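Local coordinates for protein beta-glucosidase (Saccharopolyspora erythraea D, PDB 5M6G) that probably hydrolyses terminal, non-reducing beta-D-glucosyl residues of glucans and other beta-glucosides, releasing beta-D-glucose, at residues 59-64 and 351-356; 180-185 and 228-233; 414-419 and 554-559. One frame throughout, in Å; residues are numbered along the deposited sequence. Where two conformers were deposited one is given.

Contact 1. Residues 59-64 and 351-356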
loop_
_atom_site.group_PDB
_atom_site.type_symbol
_atom_site.label_atom_id
_atom_site.label_comp_id
_atom_site.label_asym_id
_atom_site.label_seq_id
_atom_site.Cartn_x
_atom_site.Cartn_y
_atom_site.Cartn_z
ATOM N N SER A 59 6.671 27.140 -22.289
ATOM C CA SER A 59 8.056 26.989 -22.694
ATOM C C SER A 59 8.521 25.566 -22.414
ATOM O O SER A 59 7.908 24.824 -21.645
ATOM C CB SER A 59 8.956 27.954 -21.937
ATOM O OG SER A 59 8.942 27.647 -20.551
ATOM N N LEU A 60 9.630 25.191 -23.052
ATOM C CA LEU A 60 10.237 23.904 -22.735
ATOM C C LEU A 60 10.501 23.786 -21.237
ATOM O O LEU A 60 10.226 22.744 -20.630
ATOM C CB LEU A 60 11.530 23.715 -23.531
ATOM C CG LEU A 60 12.295 22.433 -23.173
ATOM C CD1 LEU A 60 11.409 21.211 -23.318
ATOM C CD2 LEU A 60 13.541 22.303 -24.040
ATOM N N ASP A 61 10.996 24.861 -20.614
ATOM C CA ASP A 61 11.267 24.815 -19.180
ATOM C C ASP A 61 9.994 24.564 -18.377
ATOM O O ASP A 61 10.029 23.852 -17.366
ATOM C CB ASP A 61 11.947 26.105 -18.717
ATOM C CG ASP A 61 13.421 26.141 -19.079
ATOM O OD1 ASP A 61 13.871 25.243 -19.814
ATOM O OD2 ASP A 61 14.128 27.067 -18.642
ATOM N N ASP A 62 8.857 25.131 -18.807
ATOM C CA ASP A 62 7.596 24.815 -18.132
ATOM C C ASP A 62 7.300 23.324 -18.230
ATOM O O ASP A 62 6.867 22.696 -17.252
ATOM C CB ASP A 62 6.431 25.609 -18.732
ATOM C CG ASP A 62 6.573 27.128 -18.549
ATOM O OD1 ASP A 62 6.969 27.565 -17.447
ATOM O OD2 ASP A 62 6.264 27.877 -19.508
ATOM N N LYS A 63 7.525 22.745 -19.414
ATOM C CA LYS A 63 7.223 21.335 -19.635
ATOM C C LYS A 63 8.158 20.432 -18.839
ATOM O O LYS A 63 7.734 19.389 -18.326
ATOM C CB LYS A 63 7.314 21.017 -21.135
ATOM C CG LYS A 63 6.227 21.665 -21.984
ATOM C CD LYS A 63 6.438 21.372 -23.473
ATOM C CE LYS A 63 5.508 22.219 -24.341
ATOM N NZ LYS A 63 5.869 22.029 -25.791
ATOM N N LEU A 64 9.434 20.802 -18.735
ATOM C CA LEU A 64 10.355 20.004 -17.935
ATOM C C LEU A 64 9.942 20.020 -16.473
ATOM O O LEU A 64 9.931 18.974 -15.807
ATOM C CB LEU A 64 11.780 20.522 -18.092
ATOM C CG LEU A 64 12.284 20.516 -19.542
ATOM C CD1 LEU A 64 13.653 21.164 -19.616
ATOM C CD2 LEU A 64 12.319 19.084 -20.119
ATOM N N TYR A 351 19.577 18.566 -16.607
ATOM C CA TYR A 351 19.978 17.401 -17.393
ATOM C C TYR A 351 18.994 17.135 -18.523
ATOM O O TYR A 351 19.395 16.887 -19.663
ATOM C CB TYR A 351 20.090 16.159 -16.503
ATOM C CG TYR A 351 21.351 16.055 -15.673
ATOM C CD1 TYR A 351 22.351 17.022 -15.745
ATOM C CD2 TYR A 351 21.535 14.985 -14.807
ATOM C CE1 TYR A 351 23.500 16.916 -14.972
ATOM C CE2 TYR A 351 22.674 14.870 -14.032
ATOM C CZ TYR A 351 23.654 15.833 -14.120
ATOM O OH TYR A 351 24.782 15.706 -13.348
ATOM N N LEU A 352 17.693 17.143 -18.216
ATOM C CA LEU A 352 16.709 16.815 -19.242
ATOM C C LEU A 352 16.691 17.875 -20.335
ATOM O O LEU A 352 16.541 17.548 -21.516
ATOM C CB LEU A 352 15.322 16.652 -18.616
ATOM C CG LEU A 352 14.236 16.099 -19.544
ATOM C CD1 LEU A 352 14.747 14.898 -20.361
ATOM C CD2 LEU A 352 12.992 15.714 -18.747
ATOM N N ARG A 353 16.846 19.148 -19.958
ATOM C CA ARG A 353 16.911 20.208 -20.959
ATOM C C ARG A 353 18.030 19.937 -21.956
ATOM O O ARG A 353 17.835 20.049 -23.173
ATOM C CB ARG A 353 17.110 21.569 -20.294
ATOM C CG ARG A 353 16.928 22.734 -21.280
ATOM C CD ARG A 353 17.428 24.054 -20.724
ATOM N NE ARG A 353 16.614 24.517 -19.602
ATOM C CZ ARG A 353 17.011 24.508 -18.332
ATOM N NH1 ARG A 353 18.224 24.070 -18.014
ATOM N NH2 ARG A 353 16.204 24.959 -17.385
ATOM N N ALA A 354 19.212 19.561 -21.451
ATOM C CA ALA A 354 20.345 19.285 -22.333
ATOM C C ALA A 354 20.080 18.078 -23.224
ATOM O O ALA A 354 20.474 18.070 -24.392
ATOM C CB ALA A 354 21.617 19.071 -21.516
ATOM N N GLU A 355 19.430 17.039 -22.690
ATOM C CA GLU A 355 19.084 15.892 -23.524
ATOM C C GLU A 355 18.139 16.302 -24.644
ATOM O O GLU A 355 18.276 15.848 -25.789
ATOM C CB GLU A 355 18.446 14.786 -22.679
ATOM C CG GLU A 355 19.374 14.160 -21.652
ATOM C CD GLU A 355 20.626 13.572 -22.275
ATOM O OE1 GLU A 355 20.508 12.775 -23.235
ATOM O OE2 GLU A 355 21.729 13.923 -21.808
ATOM N N VAL A 356 17.165 17.156 -24.330
ATOM C CA VAL A 356 16.218 17.585 -25.348
ATOM C C VAL A 356 16.904 18.498 -26.354
ATOM O O VAL A 356 16.724 18.346 -27.567
ATOM C CB VAL A 356 15.000 18.256 -24.692
ATOM C CG1 VAL A 356 14.034 18.782 -25.765
ATOM C CG2 VAL A 356 14.296 17.260 -23.755
#

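Contact 2. Residues 180-185 and 228-233. With SOR (sorbitol), chain L.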
loop_
_atom_site.group_PDB
_atom_site.type_symbol
_atom_site.label_atom_id
_atom_site.label_comp_id
_atom_site.label_asym_id
_atom_site.label_seq_id
_atom_site.Cartn_x
_atom_site.Cartn_y
_atom_site.Cartn_z
ATOM N N PRO A 180 -3.506 1.164 -5.549
ATOM C CA PRO A 180 -3.042 -0.042 -4.841
ATOM C C PRO A 180 -1.794 -0.720 -5.412
ATOM O O PRO A 180 -1.545 -0.652 -6.623
ATOM C CB PRO A 180 -4.233 -0.989 -4.987
ATOM C CG PRO A 180 -4.764 -0.666 -6.361
ATOM C CD PRO A 180 -4.655 0.869 -6.426
ATOM N N CYS A 181 -1.024 -1.378 -4.548
ATOM C CA CYS A 181 -0.081 -2.386 -5.027
ATOM C C CYS A 181 -0.873 -3.532 -5.647
ATOM O O CYS A 181 -1.617 -4.223 -4.942
ATOM C CB CYS A 181 0.810 -2.924 -3.892
ATOM S SG CYS A 181 2.412 -3.752 -4.396
ATOM N N VAL A 182 -0.748 -3.711 -6.963
ATOM C CA VAL A 182 -1.315 -4.854 -7.662
ATOM C C VAL A 182 -0.263 -5.939 -7.866
ATOM O O VAL A 182 -0.469 -6.885 -8.636
ATOM C CB VAL A 182 -1.969 -4.423 -8.986
ATOM C CG1 VAL A 182 -3.021 -3.327 -8.719
ATOM C CG2 VAL A 182 -0.919 -3.937 -9.994
ATOM N N CYS A 183 0.875 -5.799 -7.187
ATOM C CA CYS A 183 1.900 -6.824 -7.080
ATOM C C CYS A 183 1.298 -8.181 -6.744
ATOM O O CYS A 183 0.443 -8.293 -5.862
ATOM C CB CYS A 183 2.903 -6.404 -5.995
ATOM S SG CYS A 183 2.181 -5.812 -4.355
ATOM N N VAL A 184 1.754 -9.211 -7.454
ATOM C CA VAL A 184 1.385 -10.597 -7.188
ATOM C C VAL A 184 2.585 -11.229 -6.493
ATOM O O VAL A 184 3.583 -11.559 -7.140
ATOM C CB VAL A 184 1.020 -11.335 -8.480
ATOM C CG1 VAL A 184 0.682 -12.771 -8.186
ATOM C CG2 VAL A 184 -0.145 -10.637 -9.170
ATOM N N ALA A 185 2.499 -11.392 -5.174
ATOM C CA ALA A 185 3.649 -11.818 -4.381
ATOM C C ALA A 185 3.793 -13.334 -4.481
ATOM O O ALA A 185 2.949 -14.077 -3.971
ATOM C CB ALA A 185 3.496 -11.375 -2.929
ATOM N N ALA A 228 -5.684 7.104 -8.295
ATOM C CA ALA A 228 -5.068 5.864 -7.844
ATOM C C ALA A 228 -3.856 5.542 -8.711
ATOM O O ALA A 228 -3.689 6.080 -9.817
ATOM C CB ALA A 228 -6.073 4.707 -7.879
ATOM N N THR A 229 -3.001 4.653 -8.188
ATOM C CA THR A 229 -1.746 4.279 -8.839
ATOM C C THR A 229 -1.620 2.760 -8.826
ATOM O O THR A 229 -1.448 2.163 -7.762
ATOM C CB THR A 229 -0.544 4.902 -8.127
ATOM O OG1 THR A 229 -0.783 6.299 -7.881
ATOM C CG2 THR A 229 0.706 4.743 -8.971
ATOM N N ALA A 230 -1.675 2.129 -9.993
ATOM C CA ALA A 230 -1.337 0.712 -10.065
ATOM C C ALA A 230 0.179 0.575 -9.973
ATOM O O ALA A 230 0.907 1.159 -10.783
ATOM C CB ALA A 230 -1.879 0.082 -11.346
ATOM N N LYS A 231 0.659 -0.176 -8.980
ATOM C CA LYS A 231 2.101 -0.351 -8.774
ATOM C C LYS A 231 2.426 -1.789 -8.335
ATOM O O LYS A 231 1.548 -2.496 -7.844
ATOM C CB LYS A 231 2.620 0.650 -7.729
ATOM C CG LYS A 231 2.191 0.362 -6.290
ATOM C CD LYS A 231 2.567 1.523 -5.346
ATOM C CE LYS A 231 2.407 1.104 -3.861
ATOM N NZ LYS A 231 2.842 2.202 -2.935
ATOM N N HIS A 232 3.670 -2.238 -8.499
ATOM C CA HIS A 232 4.710 -1.572 -9.269
ATOM C C HIS A 232 4.908 -2.335 -10.586
ATOM O O HIS A 232 5.117 -3.552 -10.591
ATOM C CB HIS A 232 6.025 -1.517 -8.494
ATOM C CG HIS A 232 5.883 -1.034 -7.084
ATOM N ND1 HIS A 232 5.453 -1.848 -6.056
ATOM C CD2 HIS A 232 6.128 0.177 -6.526
ATOM C CE1 HIS A 232 5.430 -1.156 -4.928
ATOM N NE2 HIS A 232 5.839 0.073 -5.185
ATOM N N TYR A 233 4.848 -1.604 -11.694
ATOM C CA TYR A 233 4.910 -2.170 -13.036
ATOM C C TYR A 233 6.342 -2.512 -13.447
ATOM O O TYR A 233 7.171 -1.610 -13.505
ATOM C CB TYR A 233 4.305 -1.155 -14.034
ATOM C CG TYR A 233 4.208 -1.687 -15.444
ATOM C CD1 TYR A 233 3.091 -2.401 -15.853
ATOM C CD2 TYR A 233 5.243 -1.502 -16.354
ATOM C CE1 TYR A 233 3.003 -2.926 -17.141
ATOM C CE2 TYR A 233 5.167 -2.030 -17.651
ATOM C CZ TYR A 233 4.038 -2.733 -18.030
ATOM O OH TYR A 233 3.913 -3.261 -19.294
HETATM C C1 SOR L . 6.390 2.598 -3.421
HETATM C C2 SOR L . 6.140 3.884 -2.653
HETATM C C3 SOR L . 7.471 4.596 -2.437
HETATM C C4 SOR L . 7.344 5.692 -1.382
HETATM C C5 SOR L . 8.680 6.049 -0.725
HETATM C C6 SOR L . 8.389 6.864 0.532
HETATM O O1 SOR L . 5.358 1.671 -3.187
HETATM O O2 SOR L . 5.253 4.712 -3.384
HETATM O O3 SOR L . 7.875 5.158 -3.659
HETATM O O4 SOR L . 6.778 6.850 -1.962
HETATM O O5 SOR L . 9.441 4.893 -0.398
HETATM O O6 SOR L . 9.516 6.883 1.382
#

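Contact 3. Residues 414-419 and 554-559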
loop_
_atom_site.group_PDB
_atom_site.type_symbol
_atom_site.label_atom_id
_atom_site.label_comp_id
_atom_site.label_asym_id
_atom_site.label_seq_id
_atom_site.Cartn_x
_atom_site.Cartn_y
_atom_site.Cartn_z
ATOM N N VAL A 414 -8.344 -15.611 9.029
ATOM C CA VAL A 414 -8.372 -16.939 8.421
ATOM C C VAL A 414 -8.184 -17.966 9.530
ATOM O O VAL A 414 -7.117 -18.026 10.156
ATOM C CB VAL A 414 -7.297 -17.108 7.339
ATOM C CG1 VAL A 414 -7.363 -18.521 6.769
ATOM C CG2 VAL A 414 -7.485 -16.066 6.242
ATOM N N LEU A 415 -9.217 -18.768 9.778
ATOM C CA LEU A 415 -9.127 -19.829 10.770
ATOM C C LEU A 415 -8.469 -21.057 10.138
ATOM O O LEU A 415 -8.976 -21.616 9.159
ATOM C CB LEU A 415 -10.509 -20.163 11.329
ATOM C CG LEU A 415 -10.527 -21.241 12.417
ATOM C CD1 LEU A 415 -9.842 -20.723 13.684
ATOM C CD2 LEU A 415 -11.946 -21.678 12.714
ATOM N N LEU A 416 -7.349 -21.482 10.712
ATOM C CA LEU A 416 -6.522 -22.533 10.143
ATOM C C LEU A 416 -6.523 -23.827 10.941
ATOM O O LEU A 416 -6.312 -24.896 10.357
ATOM C CB LEU A 416 -5.079 -22.037 10.001
ATOM C CG LEU A 416 -4.907 -20.871 9.031
ATOM C CD1 LEU A 416 -3.504 -20.262 9.146
ATOM C CD2 LEU A 416 -5.227 -21.311 7.589
ATOM N N ARG A 417 -6.718 -23.755 12.256
ATOM C CA ARG A 417 -6.845 -24.936 13.099
ATOM C C ARG A 417 -7.804 -24.595 14.222
ATOM O O ARG A 417 -7.804 -23.465 14.717
ATOM C CB ARG A 417 -5.507 -25.390 13.699
ATOM C CG ARG A 417 -4.526 -25.986 12.696
ATOM C CD ARG A 417 -4.831 -27.462 12.412
ATOM N NE ARG A 417 -3.960 -27.982 11.367
ATOM C CZ ARG A 417 -2.758 -28.499 11.596
ATOM N NH1 ARG A 417 -2.299 -28.563 12.842
ATOM N NH2 ARG A 417 -2.017 -28.946 10.591
ATOM N N ASN A 418 -8.620 -25.569 14.614
ATOM C CA ASN A 418 -9.523 -25.367 15.744
ATOM C C ASN A 418 -9.994 -26.723 16.236
ATOM O O ASN A 418 -10.700 -27.426 15.509
ATOM C CB ASN A 418 -10.713 -24.508 15.335
ATOM C CG ASN A 418 -11.654 -24.255 16.480
ATOM O OD1 ASN A 418 -11.253 -24.307 17.644
ATOM N ND2 ASN A 418 -12.911 -23.978 16.162
ATOM N N ASP A 419 -9.630 -27.088 17.463
ATOM C CA ASP A 419 -10.104 -28.346 18.030
ATOM C C ASP A 419 -11.413 -28.189 18.785
ATOM O O ASP A 419 -11.914 -29.168 19.341
ATOM C CB ASP A 419 -9.032 -28.958 18.940
ATOM C CG ASP A 419 -8.799 -28.158 20.210
ATOM O OD1 ASP A 419 -9.427 -27.092 20.383
ATOM O OD2 ASP A 419 -7.971 -28.598 21.044
ATOM N N ASN A 554 -4.170 -25.528 20.105
ATOM C CA ASN A 554 -5.576 -25.912 20.029
ATOM C C ASN A 554 -6.309 -25.160 18.930
ATOM O O ASN A 554 -7.247 -25.700 18.329
ATOM C CB ASN A 554 -6.246 -25.693 21.381
ATOM C CG ASN A 554 -5.609 -26.523 22.461
ATOM O OD1 ASN A 554 -4.627 -26.108 23.075
ATOM N ND2 ASN A 554 -6.130 -27.729 22.667
ATOM N N ALA A 555 -5.915 -23.920 18.662
ATOM C CA ALA A 555 -6.458 -23.198 17.527
ATOM C C ALA A 555 -5.374 -22.298 16.971
ATOM O O ALA A 555 -4.458 -21.889 17.688
ATOM C CB ALA A 555 -7.693 -22.361 17.889
ATOM N N LEU A 556 -5.479 -22.021 15.673
ATOM C CA LEU A 556 -4.592 -21.099 14.979
ATOM C C LEU A 556 -5.455 -20.177 14.135
ATOM O O LEU A 556 -6.227 -20.649 13.293
ATOM C CB LEU A 556 -3.587 -21.848 14.101
ATOM C CG LEU A 556 -2.809 -20.905 13.180
ATOM C CD1 LEU A 556 -1.980 -19.930 14.022
ATOM C CD2 LEU A 556 -1.939 -21.691 12.237
ATOM N N LEU A 557 -5.324 -18.869 14.362
ATOM C CA LEU A 557 -6.050 -17.852 13.612
ATOM C C LEU A 557 -5.023 -16.903 13.018
ATOM O O LEU A 557 -4.180 -16.371 13.748
ATOM C CB LEU A 557 -7.029 -17.095 14.514
ATOM C CG LEU A 557 -7.864 -15.980 13.859
ATOM C CD1 LEU A 557 -9.031 -16.582 13.074
ATOM C CD2 LEU A 557 -8.353 -14.997 14.915
ATOM N N ALA A 558 -5.056 -16.737 11.696
ATOM C CA ALA A 558 -4.159 -15.811 11.007
ATOM C C ALA A 558 -4.856 -14.462 10.894
ATOM O O ALA A 558 -5.925 -14.362 10.286
ATOM C CB ALA A 558 -3.778 -16.338 9.622
ATOM N N SER A 559 -4.256 -13.426 11.476
ATOM C CA SER A 559 -4.875 -12.110 11.521
ATOM C C SER A 559 -4.241 -11.105 10.576
ATOM O O SER A 559 -4.816 -10.028 10.374
ATOM C CB SER A 559 -4.835 -11.544 12.949
ATOM O OG SER A 559 -5.667 -12.305 13.806
#

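Contact 1. Residues 59-64 and 351-356
L64 and R353 mark the closest backbone approach of two helices whose local axes pass 10.4 Å apart with their N-to-C directions at 126°, wide enough for side chains to fill the seam. The apolar part is carried by the two branches of L64. L64 CD1 presses on the root of the arginine, 3.5 Å from R353 CB, while L64 CD2 lies 3.6 Å from L352 CG. Toward the start of the first helix, L60 CD2 meets V356 CG1 tip to tip at 4.0 Å. Helix 60-66 leads into strand 68-71 and helix 345-357 follows strand 339-341; these strands are neighbours in the parallel sheet, so the contact joins the early and late parts of the TIM-barrel domain on its outside. I366 of helix 363-379 packs against L64, L352 and V356. Beside this apolar strip runs a salt bridge. A bend at chi3 (-67°) turns the guanidinium edge to D61, and R353 NE donates to D61 OD1 on its syn side at 2.8 Å. The second link, R353 NH2 to D61 OD2 at 3.2 Å, is weak, as suits carboxylate and guanidinium planes 59° apart. R353 NH1 meets D350 as well, so acidic groups at two positions probably limit its rotation. S59 and D62 start the first helix with a capping box, D62 N bonding to S59 OG and S59 N to D62 OD2.

Contact 2. Residues 180-185 and 228-233
P180 lies beside strand 229-231, meeting A228 with its ring and K231 with its carbonyl. P180 CD touches A228 CB at 4.3 Å, and P180 O accepts from K231 N at 3.3 Å. The peptide before P180 is cis, as is the one between K231 and H232, where the strand turns a corner. C181 forms a single backbone bridge with K231, and its CA-H points at K231 O. C181 also turns its sulfur toward H232, a course set by chi1 of -160°, which carries SG to the side of the carbonyl carbon; C181 SG lies obliquely to the imidazole, 4.0 Å from H232 ND1. Next, V182 N grips K231 O at 2.7 Å, approaching it almost head-on, and V182 CG2 packs against A230 CB at 4.3 Å. C183 N adds a weak bond to K231 O, so two N-H groups, one of them weak, and a CA-H converge on one buried carbonyl. C183 then closes a disulfide back to C181, tying the loop to itself across one intervening residue.

Across from this loop, K231 puts CG between its backbone N and carbonyl carbon (chi1 72°), over the centre of the H232 ring, and runs extended beyond. K231 NZ ends 2.6 Å from sorbitol O1, and H232 NE2 reaches the same sorbitol O1, also at 2.6 Å, from the edge of the ring. D236 holds H232 ND1, fixing the turn of the ring, while F178 O takes a bond from K231 NZ. D129, R192 and D310 also hydrogen-bond to the sorbitol. A Lys-His pair lining the sugar pocket of the barrel is characteristic of glycoside hydrolase family 3, and the bound sorbitol probably marks the glucose-binding subsite.

Contact 3. Residues 414-419 and 554-559
L556 O is gripped by two successive backbone N-H groups, L416 N at 2.9 Å and R417 N, more weakly, at 3.3 Å. This is a classic beta bulge in an otherwise regular antiparallel pair, the strands running at 174° to each other, and it shifts the register by one residue between L415 and R417. Strand 414-418 lies at the border of the mixed sheet of the C-terminal domain, where it is the antiparallel neighbour of strand 555-560; from 555-560 on, the strands run parallel. Before the bulge, V414 and A558 make a hydrogen-bonded pair through both of their N-H groups. Beyond it, L556 N bonds back to R417 O at 2.9 Å.

The extra residue is put to use as packing. L416 lies side by side with L556 and sets L416 CD1 between L556 CD2, at 3.7 Å, and A558 CB, at 4.0 Å. R417, by contrast, leads its guanidinium away to a salt bridge with D551. At the far end, where D419 is exposed, D419 N reaches N554 O at 2.9 Å, and the side chains add a second link. D419 has its CG set between backbone N and carbonyl carbon (chi1 69°), and N554 ND2 meets D419 OD2 on the syn side at 2.6 Å, 24° out of the carboxylate plane. N554 OD1 in turn accepts from V534 N. Replacing N554 by an alanine would probably strip D419 OD2 of this donor and V534 N of its acceptor. The other carboxylate oxygen, D419 OD1, takes a hydrogen bond from V421 N.

Overall arrangement
The three contacts illustrate how chemistry follows place in the fold. Contacts 1 and 2 belong to the same barrel domain, contact 2 nested within the chain that contact 1 closes, yet their centres stand about 30 Å apart. Contact 1, partly buried on the periphery, joins helices through side chains alone, with a salt bridge beside leucines. Contact 2 is wholly buried near the centre of the chain, where backbone bonds pair a loop with a strand whose K231 and H232 side chains reach the sugar pocket. Contact 3, mostly buried but exposed at D419, lies in the other domain, its centre about 58 Å from that of contact 1; it is mainly backbone pairing with aliphatic packing, away from the known sites.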